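PDB 2YY7: L-threonine dehydrogenase from Flavobacterium frigidimaris, which probably catalyses the NAD-dependent oxidation of L-threonine at its 3-hydroxyl group, as an epimerase-like member of the short-chain dehydrogenase-reductase superfamily. Local coordinates for residues 135-140 with 146-151; 156-161 with 235-240; 182-187 with 277-282. One frame throughout, in Å; residues are numbered along the deposited sequence.

Interaction 1: 135-140 with 146-151. With NAD (nicotinamide-adenine-dinucleotide), chain E.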
loop_
_atom_site.group_PDB
_atom_site.type_symbol
_atom_site.label_atom_id
_atom_site.label_comp_id
_atom_site.label_asym_id
_atom_site.label_seq_id
_atom_site.Cartn_x
_atom_site.Cartn_y
_atom_site.Cartn_z
ATOM N N THR A 135 -0.809 9.306 10.192
ATOM C CA THR A 135 -0.373 10.463 9.419
ATOM C C THR A 135 -0.309 10.138 7.930
ATOM O O THR A 135 -0.737 9.071 7.498
ATOM C CB THR A 135 1.033 10.920 9.901
ATOM O OG1 THR A 135 1.455 12.068 9.160
ATOM C CG2 THR A 135 2.054 9.801 9.701
ATOM N N ILE A 136 0.223 11.071 7.149
ATOM C CA ILE A 136 0.370 10.889 5.712
ATOM C C ILE A 136 1.479 9.866 5.461
ATOM O O ILE A 136 2.525 9.918 6.104
ATOM C CB ILE A 136 0.742 12.227 5.031
ATOM C CG1 ILE A 136 -0.424 13.209 5.166
ATOM C CG2 ILE A 136 1.105 11.998 3.574
ATOM C CD1 ILE A 136 -0.101 14.620 4.704
ATOM N N MET A 137 1.245 8.934 4.537
ATOM C CA MET A 137 2.241 7.914 4.215
ATOM C C MET A 137 2.303 7.620 2.717
ATOM O O MET A 137 1.447 6.925 2.170
ATOM C CB MET A 137 1.950 6.613 4.984
ATOM C CG MET A 137 1.929 6.775 6.504
ATOM S SD MET A 137 1.995 5.207 7.420
ATOM C CE MET A 137 0.339 4.591 7.166
ATOM N N GLU A 138 3.321 8.155 2.052
ATOM C CA GLU A 138 3.487 7.931 0.620
ATOM C C GLU A 138 4.923 7.508 0.357
ATOM O O GLU A 138 5.705 8.262 -0.216
ATOM C CB GLU A 138 3.164 9.207 -0.166
ATOM C CG GLU A 138 1.749 9.730 0.053
ATOM C CD GLU A 138 1.395 10.876 -0.873
ATOM O OE1 GLU A 138 2.187 11.837 -0.977
ATOM O OE2 GLU A 138 0.316 10.822 -1.492
ATOM N N PRO A 139 5.292 6.289 0.790
ATOM C CA PRO A 139 6.651 5.773 0.596
ATOM C C PRO A 139 7.116 5.855 -0.854
ATOM O O PRO A 139 6.377 5.507 -1.776
ATOM C CB PRO A 139 6.555 4.333 1.108
ATOM C CG PRO A 139 5.106 3.990 0.920
ATOM C CD PRO A 139 4.424 5.255 1.376
ATOM N N SER A 140 8.344 6.327 -1.042
ATOM C CA SER A 140 8.919 6.467 -2.371
ATOM C C SER A 140 9.876 5.329 -2.746
ATOM O O SER A 140 10.471 5.352 -3.820
ATOM C CB SER A 140 9.641 7.810 -2.478
ATOM O OG SER A 140 10.602 7.940 -1.450
ATOM N N SER A 146 6.211 -1.996 0.203
ATOM C CA SER A 146 5.948 -3.355 0.666
ATOM C C SER A 146 5.554 -3.360 2.138
ATOM O O SER A 146 4.693 -4.137 2.555
ATOM C CB SER A 146 7.176 -4.261 0.454
ATOM O OG SER A 146 8.191 -4.026 1.417
ATOM N N LYS A 147 6.186 -2.500 2.929
ATOM C CA LYS A 147 5.871 -2.423 4.352
ATOM C C LYS A 147 4.491 -1.801 4.571
ATOM O O LYS A 147 3.760 -2.203 5.469
ATOM C CB LYS A 147 6.940 -1.613 5.095
ATOM C CG LYS A 147 8.299 -2.309 5.183
ATOM C CD LYS A 147 8.184 -3.668 5.885
ATOM C CE LYS A 147 9.552 -4.250 6.217
ATOM N NZ LYS A 147 9.439 -5.572 6.910
ATOM N N GLN A 148 4.132 -0.820 3.753
ATOM C CA GLN A 148 2.829 -0.190 3.895
ATOM C C GLN A 148 1.719 -1.178 3.539
ATOM O O GLN A 148 0.745 -1.322 4.277
ATOM C CB GLN A 148 2.719 1.045 3.004
ATOM C CG GLN A 148 1.340 1.662 3.055
ATOM C CD GLN A 148 1.234 2.905 2.220
ATOM O OE1 GLN A 148 1.484 2.881 1.014
ATOM N NE2 GLN A 148 0.859 4.006 2.856
ATOM N N ALA A 149 1.868 -1.860 2.410
ATOM C CA ALA A 149 0.877 -2.848 1.982
ATOM C C ALA A 149 0.830 -3.974 3.015
ATOM O O ALA A 149 -0.233 -4.544 3.289
ATOM C CB ALA A 149 1.246 -3.405 0.610
ATOM N N GLY A 150 1.991 -4.291 3.584
ATOM C CA GLY A 150 2.060 -5.331 4.594
ATOM C C GLY A 150 1.201 -4.947 5.782
ATOM O O GLY A 150 0.426 -5.760 6.270
ATOM N N GLU A 151 1.350 -3.709 6.255
ATOM C CA GLU A 151 0.564 -3.210 7.384
ATOM C C GLU A 151 -0.929 -3.300 7.089
ATOM O O GLU A 151 -1.706 -3.757 7.929
ATOM C CB GLU A 151 0.913 -1.746 7.692
ATOM C CG GLU A 151 2.314 -1.525 8.234
ATOM C CD GLU A 151 2.521 -0.107 8.748
ATOM O OE1 GLU A 151 3.672 0.246 9.077
ATOM O OE2 GLU A 151 1.531 0.655 8.823
HETATM P PA NAD E . 18.809 -8.857 7.483
HETATM O O1A NAD E . 20.014 -8.609 8.323
HETATM O O2A NAD E . 18.954 -8.527 6.041
HETATM O O5B NAD E . 18.243 -10.315 7.724
HETATM C C5B NAD E . 17.365 -10.919 6.818
HETATM C C4B NAD E . 17.501 -12.419 6.918
HETATM O O4B NAD E . 16.466 -13.000 6.123
HETATM C C3B NAD E . 18.866 -12.915 6.384
HETATM O O3B NAD E . 19.534 -13.757 7.339
HETATM C C2B NAD E . 18.489 -13.617 5.074
HETATM O O2B NAD E . 19.353 -14.697 4.767
HETATM C C1B NAD E . 17.048 -14.060 5.368
HETATM N N9A NAD E . 16.287 -14.371 4.149
HETATM C C8A NAD E . 16.289 -13.636 2.963
HETATM N N7A NAD E . 15.488 -14.260 2.087
HETATM C C5A NAD E . 14.977 -15.346 2.708
HETATM C C6A NAD E . 14.132 -16.347 2.254
HETATM N N6A NAD E . 13.741 -16.373 0.997
HETATM N N1A NAD E . 13.792 -17.369 3.101
HETATM C C2A NAD E . 14.276 -17.413 4.399
HETATM N N3A NAD E . 15.143 -16.442 4.862
HETATM C C4A NAD E . 15.481 -15.429 3.999
HETATM O O3 NAD E . 17.611 -7.917 7.994
HETATM P PN NAD E . 17.272 -7.406 9.496
HETATM O O1N NAD E . 17.426 -8.496 10.516
HETATM O O2N NAD E . 17.930 -6.078 9.629
HETATM O O5D NAD E . 15.685 -7.095 9.354
HETATM C C5D NAD E . 14.707 -8.084 9.707
HETATM C C4D NAD E . 13.293 -7.458 9.554
HETATM O O4D NAD E . 13.222 -6.243 10.278
HETATM C C3D NAD E . 12.943 -7.078 8.113
HETATM O O3D NAD E . 11.543 -7.260 7.924
HETATM C C2D NAD E . 13.218 -5.594 8.060
HETATM O O2D NAD E . 12.499 -5.041 6.982
HETATM C C1D NAD E . 12.788 -5.138 9.455
HETATM N N1N NAD E . 13.443 -3.854 9.796
HETATM C C2N NAD E . 14.803 -3.818 10.028
HETATM C C3N NAD E . 15.409 -2.607 10.346
HETATM C C7N NAD E . 16.866 -2.555 10.720
HETATM O O7N NAD E . 17.373 -1.285 10.943
HETATM N N7N NAD E . 17.636 -3.655 10.784
HETATM C C4N NAD E . 14.646 -1.426 10.408
HETATM C C5N NAD E . 13.265 -1.484 10.196
HETATM C C6N NAD E . 12.672 -2.689 9.871
#
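A buried contact between a loop and the helix that follows it joins M137 and P139 to Q148 and E151: the loop after strand 112-118 lies along one side of helix 142-161. Q148 carries most of it. With CG anti to the backbone N (chi1 176°) and the chain extended beyond it, this side chain reaches straight out to the loop and delivers NE2 to M137 O at 3.1 Å. The bond is bent, 146° at the hydrogen, and the donor stands above the carbonyl plane of M137 while the acceptor is tilted from the plane of the amide. NE2 also lies 3.5 Å from M137 CB, and on the other branch OE1 packs 3.8 Å from both CG and CD of P139, whose ring crosses the glutamine at about a right angle. One amide thus spans two loop residues; the NE2 bond probably decides which way it faces, with OE1 left against P139. M137 bends back at chi3, leaving CE 4.4 Å from OE2 of E151; that carboxylate is held by S117 and by a salt bridge to R169. K147, one residue before Q148, leads away from the loop and donates from NZ to O3D of the nicotinamide ribose at 2.9 Å. K147 and Y143 form the Tyr-x-x-x-Lys signature of this superfamily, and both are hydrogen-bonded to the cofactor. Helix 142-161 therefore has one side against the loop and another against strand 112-118, where K147 and E151 touch W115, while Q148 packs on Q148 of the second subunit and P139 O accepts from R152 of that subunit.

Interaction 2: 156-161 with 235-240; sequences YYHNIY and KIHSSY
The imidazoles of H158 and H237 lie face to face, centroids 3.5 Å apart and planes only 12° from parallel. Over the centre of the H237 ring sits NE2 of H158, and over the centre of the H158 ring sits ND1 of H237; neither ring offers its edge to the other. The opposite face of H237 is met near its rim by the carbonyl carbon of K235, so this imidazole is sandwiched between its own loop and the helix. The closest carbon pair is H158 CD2 with H237 CG at 3.2 Å. H158 gets there because its CG is anti to the backbone N (chi1 171°), projecting the ring from the last turn of helix 142-161 to the loop that precedes strand 240-241. Y240 OH, also bonded to D291, accepts from the backbone N of K235 and I236 and so ties the two ends of segment 235-240 together. ND1 of H158 donates to V163 O, a bond that helps set the rotation of the ring. H158 NE2 and H237 NE2, 3.2 Å apart, are too poorly angled for a hydrogen bond, so the pair is held by stacking, an association that would probably favour at least one neutral imidazole.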
loop_
_atom_site.group_PDB
_atom_site.type_symbol
_atom_site.label_atom_id
_atom_site.label_comp_id
_atom_site.label_asym_id
_atom_site.label_seq_id
_atom_site.Cartn_x
_atom_site.Cartn_y
_atom_site.Cartn_z
ATOM N N TYR A 156 -6.066 -6.125 7.933
ATOM C CA TYR A 156 -7.178 -6.796 7.271
ATOM C C TYR A 156 -7.355 -8.190 7.869
ATOM O O TYR A 156 -8.452 -8.556 8.290
ATOM C CB TYR A 156 -6.922 -6.929 5.768
ATOM C CG TYR A 156 -8.128 -7.436 5.005
ATOM C CD1 TYR A 156 -9.119 -6.555 4.568
ATOM C CD2 TYR A 156 -8.300 -8.800 4.753
ATOM C CE1 TYR A 156 -10.250 -7.016 3.897
ATOM C CE2 TYR A 156 -9.437 -9.271 4.083
ATOM C CZ TYR A 156 -10.403 -8.370 3.658
ATOM O OH TYR A 156 -11.522 -8.814 2.989
ATOM N N TYR A 157 -6.279 -8.971 7.897
ATOM C CA TYR A 157 -6.342 -10.325 8.444
ATOM C C TYR A 157 -6.816 -10.354 9.894
ATOM O O TYR A 157 -7.499 -11.292 10.312
ATOM C CB TYR A 157 -4.981 -11.019 8.322
ATOM C CG TYR A 157 -4.795 -11.756 7.013
ATOM C CD1 TYR A 157 -4.847 -13.148 6.960
ATOM C CD2 TYR A 157 -4.576 -11.062 5.826
ATOM C CE1 TYR A 157 -4.686 -13.832 5.762
ATOM C CE2 TYR A 157 -4.412 -11.736 4.616
ATOM C CZ TYR A 157 -4.467 -13.122 4.592
ATOM O OH TYR A 157 -4.295 -13.797 3.402
ATOM N N HIS A 158 -6.447 -9.340 10.667
ATOM C CA HIS A 158 -6.884 -9.279 12.055
ATOM C C HIS A 158 -8.384 -9.007 12.115
ATOM O O HIS A 158 -9.140 -9.751 12.751
ATOM C CB HIS A 158 -6.181 -8.158 12.816
ATOM C CG HIS A 158 -6.755 -7.924 14.177
ATOM N ND1 HIS A 158 -6.500 -8.761 15.242
ATOM C CD2 HIS A 158 -7.636 -7.000 14.627
ATOM C CE1 HIS A 158 -7.200 -8.362 16.290
ATOM N NE2 HIS A 158 -7.899 -7.296 15.943
ATOM N N ASN A 159 -8.803 -7.934 11.445
ATOM C CA ASN A 159 -10.201 -7.512 11.426
ATOM C C ASN A 159 -11.178 -8.462 10.755
ATOM O O ASN A 159 -12.318 -8.593 11.192
ATOM C CB ASN A 159 -10.333 -6.137 10.763
ATOM C CG ASN A 159 -9.729 -5.026 11.595
ATOM O OD1 ASN A 159 -9.734 -5.089 12.822
ATOM N ND2 ASN A 159 -9.219 -3.991 10.930
ATOM N N ILE A 160 -10.739 -9.119 9.689
ATOM C CA ILE A 160 -11.608 -10.024 8.960
ATOM C C ILE A 160 -11.486 -11.486 9.376
ATOM O O ILE A 160 -12.494 -12.190 9.484
ATOM C CB ILE A 160 -11.359 -9.902 7.436
ATOM C CG1 ILE A 160 -11.565 -8.450 7.000
ATOM C CG2 ILE A 160 -12.300 -10.829 6.666
ATOM C CD1 ILE A 160 -12.938 -7.876 7.375
ATOM N N TYR A 161 -10.268 -11.949 9.631
ATOM C CA TYR A 161 -10.093 -13.346 10.011
ATOM C C TYR A 161 -9.738 -13.570 11.474
ATOM O O TYR A 161 -9.558 -14.708 11.898
ATOM C CB TYR A 161 -9.049 -14.000 9.102
ATOM C CG TYR A 161 -9.363 -13.831 7.634
ATOM C CD1 TYR A 161 -10.589 -14.247 7.110
ATOM C CD2 TYR A 161 -8.443 -13.246 6.767
ATOM C CE1 TYR A 161 -10.888 -14.082 5.761
ATOM C CE2 TYR A 161 -8.730 -13.080 5.419
ATOM C CZ TYR A 161 -9.952 -13.500 4.923
ATOM O OH TYR A 161 -10.231 -13.342 3.587
ATOM N N LYS A 235 -3.963 -2.551 20.589
ATOM C CA LYS A 235 -5.066 -1.797 20.014
ATOM C C LYS A 235 -4.881 -1.382 18.556
ATOM O O LYS A 235 -5.849 -1.036 17.879
ATOM C CB LYS A 235 -5.342 -0.568 20.882
ATOM C CG LYS A 235 -5.636 -0.928 22.342
ATOM C CD LYS A 235 -6.012 0.292 23.160
ATOM C CE LYS A 235 -6.214 -0.073 24.625
ATOM N NZ LYS A 235 -7.237 -1.143 24.799
ATOM N N ILE A 236 -3.644 -1.410 18.079
ATOM C CA ILE A 236 -3.358 -1.054 16.696
ATOM C C ILE A 236 -2.958 -2.348 15.990
ATOM O O ILE A 236 -2.040 -3.051 16.423
ATOM C CB ILE A 236 -2.225 -0.010 16.611
ATOM C CG1 ILE A 236 -2.631 1.245 17.396
ATOM C CG2 ILE A 236 -1.948 0.345 15.149
ATOM C CD1 ILE A 236 -1.600 2.360 17.382
ATOM N N HIS A 237 -3.651 -2.660 14.899
ATOM C CA HIS A 237 -3.397 -3.899 14.186
ATOM C C HIS A 237 -2.683 -3.772 12.843
ATOM O O HIS A 237 -2.572 -4.740 12.084
ATOM C CB HIS A 237 -4.722 -4.648 14.080
ATOM C CG HIS A 237 -5.400 -4.806 15.407
ATOM N ND1 HIS A 237 -4.915 -5.639 16.393
ATOM C CD2 HIS A 237 -6.465 -4.167 15.949
ATOM C CE1 HIS A 237 -5.650 -5.506 17.483
ATOM N NE2 HIS A 237 -6.596 -4.618 17.241
ATOM N N SER A 238 -2.190 -2.568 12.571
ATOM C CA SER A 238 -1.414 -2.294 11.372
ATOM C C SER A 238 0.013 -2.457 11.899
ATOM O O SER A 238 0.592 -3.539 11.811
ATOM C CB SER A 238 -1.671 -0.860 10.886
ATOM O OG SER A 238 -1.590 0.073 11.954
ATOM N N SER A 239 0.565 -1.388 12.469
ATOM C CA SER A 239 1.903 -1.436 13.062
ATOM C C SER A 239 2.088 -0.223 13.968
ATOM O O SER A 239 1.605 0.871 13.664
ATOM C CB SER A 239 2.990 -1.452 11.986
ATOM O OG SER A 239 4.263 -1.742 12.556
ATOM N N TYR A 240 2.784 -0.429 15.082
ATOM C CA TYR A 240 3.034 0.629 16.056
ATOM C C TYR A 240 4.260 1.475 15.761
ATOM O O TYR A 240 5.310 0.950 15.383
ATOM C CB TYR A 240 3.233 0.025 17.453
ATOM C CG TYR A 240 1.971 -0.279 18.221
ATOM C CD1 TYR A 240 1.371 0.694 19.021
ATOM C CD2 TYR A 240 1.391 -1.543 18.172
ATOM C CE1 TYR A 240 0.220 0.410 19.761
ATOM C CE2 TYR A 240 0.242 -1.837 18.905
ATOM C CZ TYR A 240 -0.334 -0.856 19.696
ATOM O OH TYR A 240 -1.457 -1.146 20.432
#

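Interaction 3: 182-187 with 277-282; sequences GGTTDY and DSWPAS
Two staggered side-chain torsions bring T184 and W279 together. W279 has CG anti to its carbonyl carbon (chi1 -63°), which carries the six-membered part of the indole across to the loop after strand 164-174. T184 turns its OG1 beside the backbone N (chi1 -59°) and its methyl anti to that N, leaving CB and OG1 as the atoms that meet the ring. T184 CB lies 3.6 Å and T184 OG1 3.7 Å from CH2 of W279, CB coming in obliquely. T185 adds a second, lighter touch: its CG2 reaches the indole edge, near the ring plane, 4.2 Å from CZ3 of W279. Both threonines thus meet the outer end of the six-membered ring, around CH2 and CZ3. Their loop is shaped by D186, whose OD2 accepts weak bonds from the backbone N of G182 and G183, and by the backbone angles of G182, which suit glycine. On the partner loop, K128 bonds the carbonyl of D277 and, weakly, that of W279, while M211 of strand 211-215 also packs on the indole.

The cofactor is close, with the side chain of T185 about 4 Å from NAD at the nearest atoms. T185 OG1 binds a glycerol that probably came from the crystallisation liquor but may mark a pocket beside the cofactor. Chemically, the contact is packing of threonine on indole: the hydroxyls find their partners outside it, T184 OG1 on S80 and T185 OG1 on the glycerol, so the two loops meet by van der Waals contact, although T184 OG1 itself lies against the ring.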
loop_
_atom_site.group_PDB
_atom_site.type_symbol
_atom_site.label_atom_id
_atom_site.label_comp_id
_atom_site.label_asym_id
_atom_site.label_seq_id
_atom_site.Cartn_x
_atom_site.Cartn_y
_atom_site.Cartn_z
ATOM N N GLY A 182 21.706 -3.976 4.670
ATOM C CA GLY A 182 21.563 -3.035 3.576
ATOM C C GLY A 182 20.426 -2.051 3.735
ATOM O O GLY A 182 19.684 -1.793 2.789
ATOM N N GLY A 183 20.279 -1.506 4.935
ATOM C CA GLY A 183 19.240 -0.523 5.177
ATOM C C GLY A 183 19.855 0.832 4.890
ATOM O O GLY A 183 21.044 0.914 4.587
ATOM N N THR A 184 19.065 1.894 4.982
ATOM C CA THR A 184 19.578 3.235 4.717
ATOM C C THR A 184 20.262 3.818 5.952
ATOM O O THR A 184 21.020 4.783 5.862
ATOM C CB THR A 184 18.439 4.177 4.275
ATOM O OG1 THR A 184 17.825 3.656 3.091
ATOM C CG2 THR A 184 18.972 5.560 3.987
ATOM N N THR A 185 19.994 3.215 7.106
ATOM C CA THR A 185 20.563 3.667 8.370
ATOM C C THR A 185 21.819 2.892 8.769
ATOM O O THR A 185 22.374 3.110 9.847
ATOM C CB THR A 185 19.517 3.531 9.497
ATOM O OG1 THR A 185 18.989 2.198 9.505
ATOM C CG2 THR A 185 18.371 4.509 9.285
ATOM N N ASP A 186 22.274 1.997 7.898
ATOM C CA ASP A 186 23.443 1.173 8.186
ATOM C C ASP A 186 24.726 1.936 8.527
ATOM O O ASP A 186 25.640 1.366 9.124
ATOM C CB ASP A 186 23.704 0.217 7.019
ATOM C CG ASP A 186 22.598 -0.820 6.848
ATOM O OD1 ASP A 186 21.559 -0.728 7.541
ATOM O OD2 ASP A 186 22.770 -1.730 6.016
ATOM N N TYR A 187 24.799 3.215 8.169
ATOM C CA TYR A 187 26.002 3.991 8.467
ATOM C C TYR A 187 26.242 4.078 9.975
ATOM O O TYR A 187 27.385 4.197 10.415
ATOM C CB TYR A 187 25.909 5.414 7.897
ATOM C CG TYR A 187 25.322 6.422 8.862
ATOM C CD1 TYR A 187 23.949 6.661 8.909
ATOM C CD2 TYR A 187 26.140 7.101 9.770
ATOM C CE1 TYR A 187 23.403 7.554 9.840
ATOM C CE2 TYR A 187 25.602 7.988 10.708
ATOM C CZ TYR A 187 24.235 8.207 10.734
ATOM O OH TYR A 187 23.700 9.069 11.669
ATOM N N ASP A 277 16.245 11.276 2.842
ATOM C CA ASP A 277 15.549 12.555 2.741
ATOM C C ASP A 277 14.032 12.397 2.637
ATOM O O ASP A 277 13.296 13.349 2.880
ATOM C CB ASP A 277 16.060 13.369 1.548
ATOM C CG ASP A 277 17.501 13.836 1.727
ATOM O OD1 ASP A 277 17.925 14.062 2.880
ATOM O OD2 ASP A 277 18.203 13.990 0.710
ATOM N N SER A 278 13.559 11.203 2.283
ATOM C CA SER A 278 12.120 10.983 2.179
ATOM C C SER A 278 11.527 10.477 3.499
ATOM O O SER A 278 10.317 10.260 3.595
ATOM C CB SER A 278 11.797 9.989 1.061
ATOM O OG SER A 278 12.043 8.658 1.470
ATOM N N TRP A 279 12.374 10.295 4.512
ATOM C CA TRP A 279 11.910 9.818 5.816
ATOM C C TRP A 279 11.915 10.904 6.887
ATOM O O TRP A 279 12.593 11.921 6.753
ATOM C CB TRP A 279 12.784 8.669 6.333
ATOM C CG TRP A 279 12.787 7.433 5.507
ATOM C CD1 TRP A 279 11.941 7.118 4.481
ATOM C CD2 TRP A 279 13.668 6.317 5.661
ATOM N NE1 TRP A 279 12.244 5.870 3.988
ATOM C CE2 TRP A 279 13.300 5.357 4.696
ATOM C CE3 TRP A 279 14.736 6.035 6.527
ATOM C CZ2 TRP A 279 13.962 4.132 4.569
ATOM C CZ3 TRP A 279 15.395 4.814 6.401
ATOM C CH2 TRP A 279 15.004 3.880 5.429
ATOM N N PRO A 280 11.153 10.688 7.974
ATOM C CA PRO A 280 11.051 11.625 9.099
ATOM C C PRO A 280 12.374 11.707 9.856
ATOM O O PRO A 280 13.265 10.882 9.651
ATOM C CB PRO A 280 9.952 11.012 9.965
ATOM C CG PRO A 280 9.116 10.255 8.980
ATOM C CD PRO A 280 10.156 9.611 8.108
ATOM N N ALA A 281 12.491 12.697 10.735
ATOM C CA ALA A 281 13.702 12.871 11.528
ATOM C C ALA A 281 13.520 12.235 12.906
ATOM O O ALA A 281 14.464 11.664 13.465
ATOM C CB ALA A 281 14.028 14.365 11.673
ATOM N N SER A 282 12.308 12.338 13.446
ATOM C CA SER A 282 11.982 11.780 14.762
ATOM C C SER A 282 10.551 11.233 14.760
ATOM O O SER A 282 9.700 11.714 14.014
ATOM C CB SER A 282 12.129 12.855 15.842
ATOM O OG SER A 282 11.237 13.926 15.597
#

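Overall arrangement
Interactions 1 and 2 both draw on helix 142-161, the first near its start and the second in its last turn, their centres about 15 Å apart; between them E151 packs against S238 and S239. The centre of interaction 3 is about 15 Å from that of interaction 1, which it meets where S140 and S278 form a weak hydrogen bond, and about 26 Å from that of interaction 2. Along the chain interaction 1 closes first, then the segments of 2 and 3 alternate. Interactions 1 and 3 border the NAD pocket of the Rossmann-type fold, whereas interaction 2 lies at the surface, away from the cofactor; interactions 1 and 2 both also touch the second subunit.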